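Side-chain contacts in vanadium-dependent haloperoxidase (Zobellia galactanivorans, PDB 4CIT), which probably catalyses the oxidation of halides, above all iodide, by hydrogen peroxide with vanadate as its cofactor: residues Ala62-Ile65 / Phe66-Asn70; Ala313-Lys316 / Ala317-Met321. All blocks are in the same frame, centred on the assembly; numbering follows the deposited sequence.

Contact 1: residues Ala62-Ile65 / Phe66-Asn70; sequences ASRI and FAYPN
F66 N bonds to A62 O at 3.2 Å and A67 N to S63 O at the same length within helix 59-80, whereas P69 N, having no hydrogen, cannot bond I65 O, and the helix is kinked there. The proline ring fills the place of the missing bond: P69 CD lies 3.0 Å from I65 O, and P69 CG is close behind. A67 N also makes a weak hydrogen bond to R64 O. This is a proline kink within helix 59-80, in a buried part of it. One turn apart, R64 and Y68 pack on the same flank. R64 CG is anti to the backbone N (chi1 176°) and its chain runs straight out to NE, which lays the methylene against the ring: R64 CG meets the in-plane edge of Y68 at CE2, 3.8 Å away. Guanidinium and phenol ring are steeply inclined to one another, their planes 68° apart, and both polar ends converge on D170, which takes a salt bridge from R64 NE and a hydrogen bond from Y68 OH. Farther round, F66 folds back along the helix, bringing its CD2 within 3.4 Å of A62 O, while the side chains of F66 and A62 both touch M52 of helix 38-55. Were F66 an alanine, M52 and T49 would probably lose their aromatic neighbour and a gap would be likely to open beside A62.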
ATOM      1  N   ALA A  62       4.963  -4.179   3.314  1.00 11.67           N
ATOM      2  CA  ALA A  62       3.559  -4.545   3.105  1.00 13.64           C
ATOM      3  C   ALA A  62       3.118  -4.283   1.660  1.00 12.87           C
ATOM      4  O   ALA A  62       2.384  -5.063   1.087  1.00 12.40           O
ATOM      5  CB  ALA A  62       2.679  -3.767   4.091  1.00 13.46           C
ATOM      6  N   SER A  63       3.638  -3.215   1.020  1.00 12.08           N
ATOM      7  CA  SER A  63       3.219  -2.864  -0.333  1.00 12.44           C
ATOM      8  C   SER A  63       3.687  -3.878  -1.367  1.00 11.21           C
ATOM      9  O   SER A  63       3.028  -4.193  -2.350  1.00 11.25           O
ATOM     10  CB  SER A  63       3.654  -1.450  -0.728  1.00 12.70           C
ATOM     11  OG  SER A  63       5.062  -1.365  -0.813  1.00 12.30           O
ATOM     12  N   ARG A  64       4.812  -4.495  -1.058  1.00 11.36           N
ATOM     13  CA  ARG A  64       5.399  -5.499  -1.936  1.00 11.94           C
ATOM     14  C   ARG A  64       4.544  -6.816  -1.832  1.00 11.62           C
ATOM     15  O   ARG A  64       4.275  -7.520  -2.796  1.00 11.05           O
ATOM     16  CB  ARG A  64       6.843  -5.732  -1.517  1.00 13.35           C
ATOM     17  CG  ARG A  64       7.578  -6.825  -2.270  1.00 14.30           C
ATOM     18  CD  ARG A  64       9.089  -6.901  -1.902  1.00 12.77           C
ATOM     19  NE  ARG A  64       9.747  -7.940  -2.668  1.00 13.05           N
ATOM     20  CZ  ARG A  64       9.865  -9.207  -2.386  1.00 13.73           C
ATOM     21  NH1 ARG A  64       9.349  -9.729  -1.269  1.00 15.37           N
ATOM     22  NH2 ARG A  64      10.519  -9.955  -3.226  1.00 15.03           N
ATOM     23  N   ILE A  65       4.119  -7.138  -0.623  1.00 11.14           N
ATOM     24  CA  ILE A  65       3.234  -8.310  -0.317  1.00 12.04           C
ATOM     25  C   ILE A  65       1.883  -8.229  -1.043  1.00 11.10           C
ATOM     26  O   ILE A  65       1.393  -9.215  -1.533  1.00 10.92           O
ATOM     27  CB  ILE A  65       3.057  -8.433   1.199  1.00 13.06           C
ATOM     28  CG1 ILE A  65       4.433  -8.789   1.820  1.00 15.68           C
ATOM     29  CG2 ILE A  65       2.076  -9.564   1.505  1.00 13.43           C
ATOM     30  CD1 ILE A  65       4.454  -8.734   3.331  1.00 19.51           C
ATOM     31  N   PHE A  66       1.286  -7.033  -1.160  1.00 10.66           N
ATOM     32  CA  PHE A  66       0.045  -6.844  -1.896  1.00 10.62           C
ATOM     33  C   PHE A  66       0.231  -6.920  -3.406  1.00 10.28           C
ATOM     34  O   PHE A  66      -0.601  -7.497  -4.067  1.00 10.93           O
ATOM     35  CB  PHE A  66      -0.598  -5.493  -1.555  1.00 10.83           C
ATOM     36  CG  PHE A  66      -1.220  -5.469  -0.207  1.00 11.02           C
ATOM     37  CD1 PHE A  66      -2.180  -6.373   0.138  1.00 12.17           C
ATOM     38  CD2 PHE A  66      -0.896  -4.470   0.680  1.00 11.59           C
ATOM     39  CE1 PHE A  66      -2.766  -6.320   1.384  1.00 11.46           C
ATOM     40  CE2 PHE A  66      -1.428  -4.427   1.947  1.00 12.24           C
ATOM     41  CZ  PHE A  66      -2.375  -5.366   2.303  1.00 11.84           C
ATOM     42  N   ALA A  67       1.327  -6.389  -3.942  1.00  9.29           N
ATOM     43  CA  ALA A  67       1.453  -6.251  -5.375  1.00  9.10           C
ATOM     44  C   ALA A  67       1.681  -7.502  -6.192  1.00  9.00           C
ATOM     45  O   ALA A  67       0.972  -7.729  -7.169  1.00 10.81           O
ATOM     46  CB  ALA A  67       2.553  -5.271  -5.726  1.00 10.15           C
ATOM     47  N   TYR A  68       2.655  -8.316  -5.797  1.00  9.07           N
ATOM     48  CA  TYR A  68       3.012  -9.469  -6.569  1.00  8.82           C
ATOM     49  C   TYR A  68       1.863 -10.509  -6.747  1.00  9.45           C
ATOM     50  O   TYR A  68       1.658 -11.016  -7.849  1.00  8.46           O
ATOM     51  CB  TYR A  68       4.248 -10.176  -6.044  1.00  9.29           C
ATOM     52  CG  TYR A  68       5.510  -9.452  -6.455  1.00  9.37           C
ATOM     53  CD1 TYR A  68       5.971  -9.481  -7.797  1.00  9.28           C
ATOM     54  CD2 TYR A  68       6.254  -8.806  -5.526  1.00 10.36           C
ATOM     55  CE1 TYR A  68       7.167  -8.843  -8.173  1.00 10.79           C
ATOM     56  CE2 TYR A  68       7.427  -8.115  -5.881  1.00 12.56           C
ATOM     57  CZ  TYR A  68       7.897  -8.156  -7.188  1.00 12.69           C
ATOM     58  OH  TYR A  68       9.055  -7.535  -7.508  1.00 13.44           O
ATOM     59  N   PRO A  69       1.142 -10.846  -5.690  1.00  8.67           N
ATOM     60  CA  PRO A  69       0.070 -11.800  -5.873  1.00  9.15           C
ATOM     61  C   PRO A  69      -1.064 -11.263  -6.774  1.00  8.74           C
ATOM     62  O   PRO A  69      -1.638 -12.011  -7.563  1.00  7.78           O
ATOM     63  CB  PRO A  69      -0.409 -12.036  -4.464  1.00  9.65           C
ATOM     64  CG  PRO A  69       0.803 -11.748  -3.593  1.00 10.78           C
ATOM     65  CD  PRO A  69       1.313 -10.507  -4.243  1.00  8.67           C
ATOM     66  N   ASN A  70      -1.374  -9.976  -6.698  1.00  8.23           N
ATOM     67  CA  ASN A  70      -2.300  -9.416  -7.651  1.00  8.74           C
ATOM     68  C   ASN A  70      -1.817  -9.481  -9.055  1.00  8.27           C
ATOM     69  O   ASN A  70      -2.616  -9.805  -9.978  1.00  8.86           O
ATOM     70  CB  ASN A  70      -2.679  -7.972  -7.264  1.00  9.18           C
ATOM     71  CG  ASN A  70      -3.525  -7.933  -6.033  1.00 11.36           C
ATOM     72  OD1 ASN A  70      -4.414  -8.825  -5.815  1.00 11.44           O
ATOM     73  ND2 ASN A  70      -3.433  -6.817  -5.302  1.00 11.20           N
TER

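Contact 2: residues Ala313-Lys316 / Ala317-Met321; sequences AYTK and ASVAM
With chi1 at 65°, S318 OG sits between its own backbone N and carbonyl carbon, and from there it reaches back one turn to Y314 O at 2.8 Å. S318 N bonds the same oxygen at 2.9 Å, so this carbonyl is gripped twice by one residue, the hydroxyl and the amide arriving from opposite faces of its plane. V319 is turned differently: CG1 is anti to the backbone N (chi1 170°), which leaves CG2 over the preceding turn, 3.3 Å from T315 O and 4.3 Å from T315 CG2. The V319 N to T315 O bond is nearly straight at 168°, and A317 N to A313 O and A320 N to K316 O continue the regular alpha-helical pattern. The polar ends of the first turn are held elsewhere: T315 OG1 bonds L311 O one turn earlier, Y314 OH bonds D42, and K316 NZ forms a salt bridge with E381. Helix 307-335 is packed on several flanks here, T315 and V319 lying on V71 of helix 59-80, S318 and M321 on M293 of helix 288-302, and A313 and A320 on helix 367-383 at V382 and V378.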
ATOM      1  N   ALA A 313      -8.575  -3.365 -10.857  1.00  9.56           N
ATOM      2  CA  ALA A 313      -8.468  -2.270  -9.983  1.00  9.69           C
ATOM      3  C   ALA A 313      -7.403  -2.485  -8.856  1.00 10.38           C
ATOM      4  O   ALA A 313      -6.544  -1.590  -8.539  1.00  9.63           O
ATOM      5  CB  ALA A 313      -9.792  -1.943  -9.378  1.00 11.14           C
ATOM      6  N   TYR A 314      -7.460  -3.683  -8.243  1.00  9.52           N
ATOM      7  CA  TYR A 314      -6.511  -3.979  -7.186  1.00  9.99           C
ATOM      8  C   TYR A 314      -5.070  -4.014  -7.696  1.00  9.33           C
ATOM      9  O   TYR A 314      -4.129  -3.625  -7.007  1.00  9.93           O
ATOM     10  CB  TYR A 314      -6.799  -5.305  -6.478  1.00 10.30           C
ATOM     11  CG  TYR A 314      -8.095  -5.435  -5.806  1.00 10.07           C
ATOM     12  CD1 TYR A 314      -8.945  -4.388  -5.645  1.00 11.13           C
ATOM     13  CD2 TYR A 314      -8.456  -6.633  -5.244  1.00 11.03           C
ATOM     14  CE1 TYR A 314     -10.156  -4.547  -4.954  1.00 11.36           C
ATOM     15  CE2 TYR A 314      -9.639  -6.807  -4.523  1.00 10.41           C
ATOM     16  CZ  TYR A 314     -10.510  -5.740  -4.429  1.00 11.91           C
ATOM     17  OH  TYR A 314     -11.755  -5.894  -3.830  1.00 11.79           O
ATOM     18  N   THR A 315      -4.871  -4.494  -8.921  1.00  8.41           N
ATOM     19  CA  THR A 315      -3.567  -4.559  -9.488  1.00  8.56           C
ATOM     20  C   THR A 315      -3.004  -3.249  -9.832  1.00  9.66           C
ATOM     21  O   THR A 315      -1.845  -2.930  -9.451  1.00  8.89           O
ATOM     22  CB  THR A 315      -3.584  -5.518 -10.698  1.00  8.83           C
ATOM     23  OG1 THR A 315      -4.077  -6.796 -10.233  1.00 10.34           O
ATOM     24  CG2 THR A 315      -2.170  -5.723 -11.185  1.00  9.91           C
ATOM     25  N   LYS A 316      -3.806  -2.400 -10.474  1.00  9.72           N
ATOM     26  CA  LYS A 316      -3.305  -1.077 -10.810  1.00 10.10           C
ATOM     27  C   LYS A 316      -2.984  -0.285  -9.483  1.00  9.39           C
ATOM     28  O   LYS A 316      -1.931   0.379  -9.424  1.00  8.84           O
ATOM     29  CB  LYS A 316      -4.282  -0.354 -11.726  1.00 11.01           C
ATOM     30  CG  LYS A 316      -3.663   0.808 -12.456  1.00 12.86           C
ATOM     31  CD  LYS A 316      -4.630   1.573 -13.365  1.00 14.52           C
ATOM     32  CE  LYS A 316      -5.269   0.797 -14.458  1.00 15.33           C
ATOM     33  NZ  LYS A 316      -5.875   1.679 -15.531  1.00 16.04           N
ATOM     34  N   ALA A 317      -3.816  -0.410  -8.495  1.00 10.42           N
ATOM     35  CA  ALA A 317      -3.632   0.290  -7.183  1.00 11.53           C
ATOM     36  C   ALA A 317      -2.413  -0.204  -6.417  1.00 11.45           C
ATOM     37  O   ALA A 317      -1.564   0.607  -5.932  1.00  9.41           O
ATOM     38  CB  ALA A 317      -4.862   0.263  -6.321  1.00 12.61           C
ATOM     39  N   SER A 318      -2.256  -1.536  -6.365  1.00 10.73           N
ATOM     40  CA  SER A 318      -1.178  -2.105  -5.592  1.00  9.74           C
ATOM     41  C   SER A 318       0.168  -1.850  -6.274  1.00  9.50           C
ATOM     42  O   SER A 318       1.155  -1.612  -5.571  1.00  9.41           O
ATOM     43  CB  SER A 318      -1.426  -3.544  -5.204  1.00 10.12           C
ATOM     44  OG  SER A 318      -1.473  -4.366  -6.349  1.00 11.75           O
ATOM     45  N   VAL A 319       0.252  -1.976  -7.592  1.00  9.54           N
ATOM     46  CA  VAL A 319       1.473  -1.618  -8.287  1.00 10.79           C
ATOM     47  C   VAL A 319       1.883  -0.147  -8.101  1.00 11.36           C
ATOM     48  O   VAL A 319       3.014   0.176  -7.742  1.00 11.77           O
ATOM     49  CB  VAL A 319       1.374  -1.992  -9.758  1.00 13.37           C
ATOM     50  CG1 VAL A 319       2.510  -1.414 -10.524  1.00 16.46           C
ATOM     51  CG2 VAL A 319       1.332  -3.530  -9.879  1.00 14.13           C
ATOM     52  N   ALA A 320       0.916   0.754  -8.221  1.00  9.19           N
ATOM     53  CA  ALA A 320       1.185   2.140  -7.949  1.00  9.66           C
ATOM     54  C   ALA A 320       1.675   2.355  -6.504  1.00  8.79           C
ATOM     55  O   ALA A 320       2.633   3.160  -6.328  1.00  8.71           O
ATOM     56  CB  ALA A 320      -0.008   3.000  -8.271  1.00  9.76           C
ATOM     57  N   MET A 321       1.016   1.774  -5.499  1.00  8.41           N
ATOM     58  CA  MET A 321       1.429   1.988  -4.143  1.00  9.12           C
ATOM     59  C   MET A 321       2.845   1.465  -3.864  1.00  9.12           C
ATOM     60  O   MET A 321       3.561   2.041  -3.024  1.00 10.29           O
ATOM     61  CB  MET A 321       0.432   1.407  -3.176  1.00  9.59           C
ATOM     62  CG  MET A 321      -0.846   2.214  -3.105  1.00 10.67           C
ATOM     63  SD  MET A 321      -1.972   1.637  -1.772  1.00  9.76           S
ATOM     64  CE  MET A 321      -2.773   0.308  -2.484  1.00 15.57           C
TER

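Contacts 1 and 2 are short parts of two neighbouring helices, 59-80 and 307-335; the contact centres lie about 9 Å apart and the two touch directly. S318 OG, already engaged within contact 2, lies 3.3 Å from N70 ND2 in a weak hydrogen bond and 3.6 Å from A67 CA, so the serine rests against the helix of contact 1. N70 has a second weak bond, between its backbone O and T315 OG1. Both contacts are buried in the helical core, and neither supplies a residue to the vanadate pockets; the side chain of A62 in contact 1 is about 12 Å from a bound vanadate. Contact 2 falls within the PAP2 family region, and its helix continues to K332, which lines a vanadate pocket.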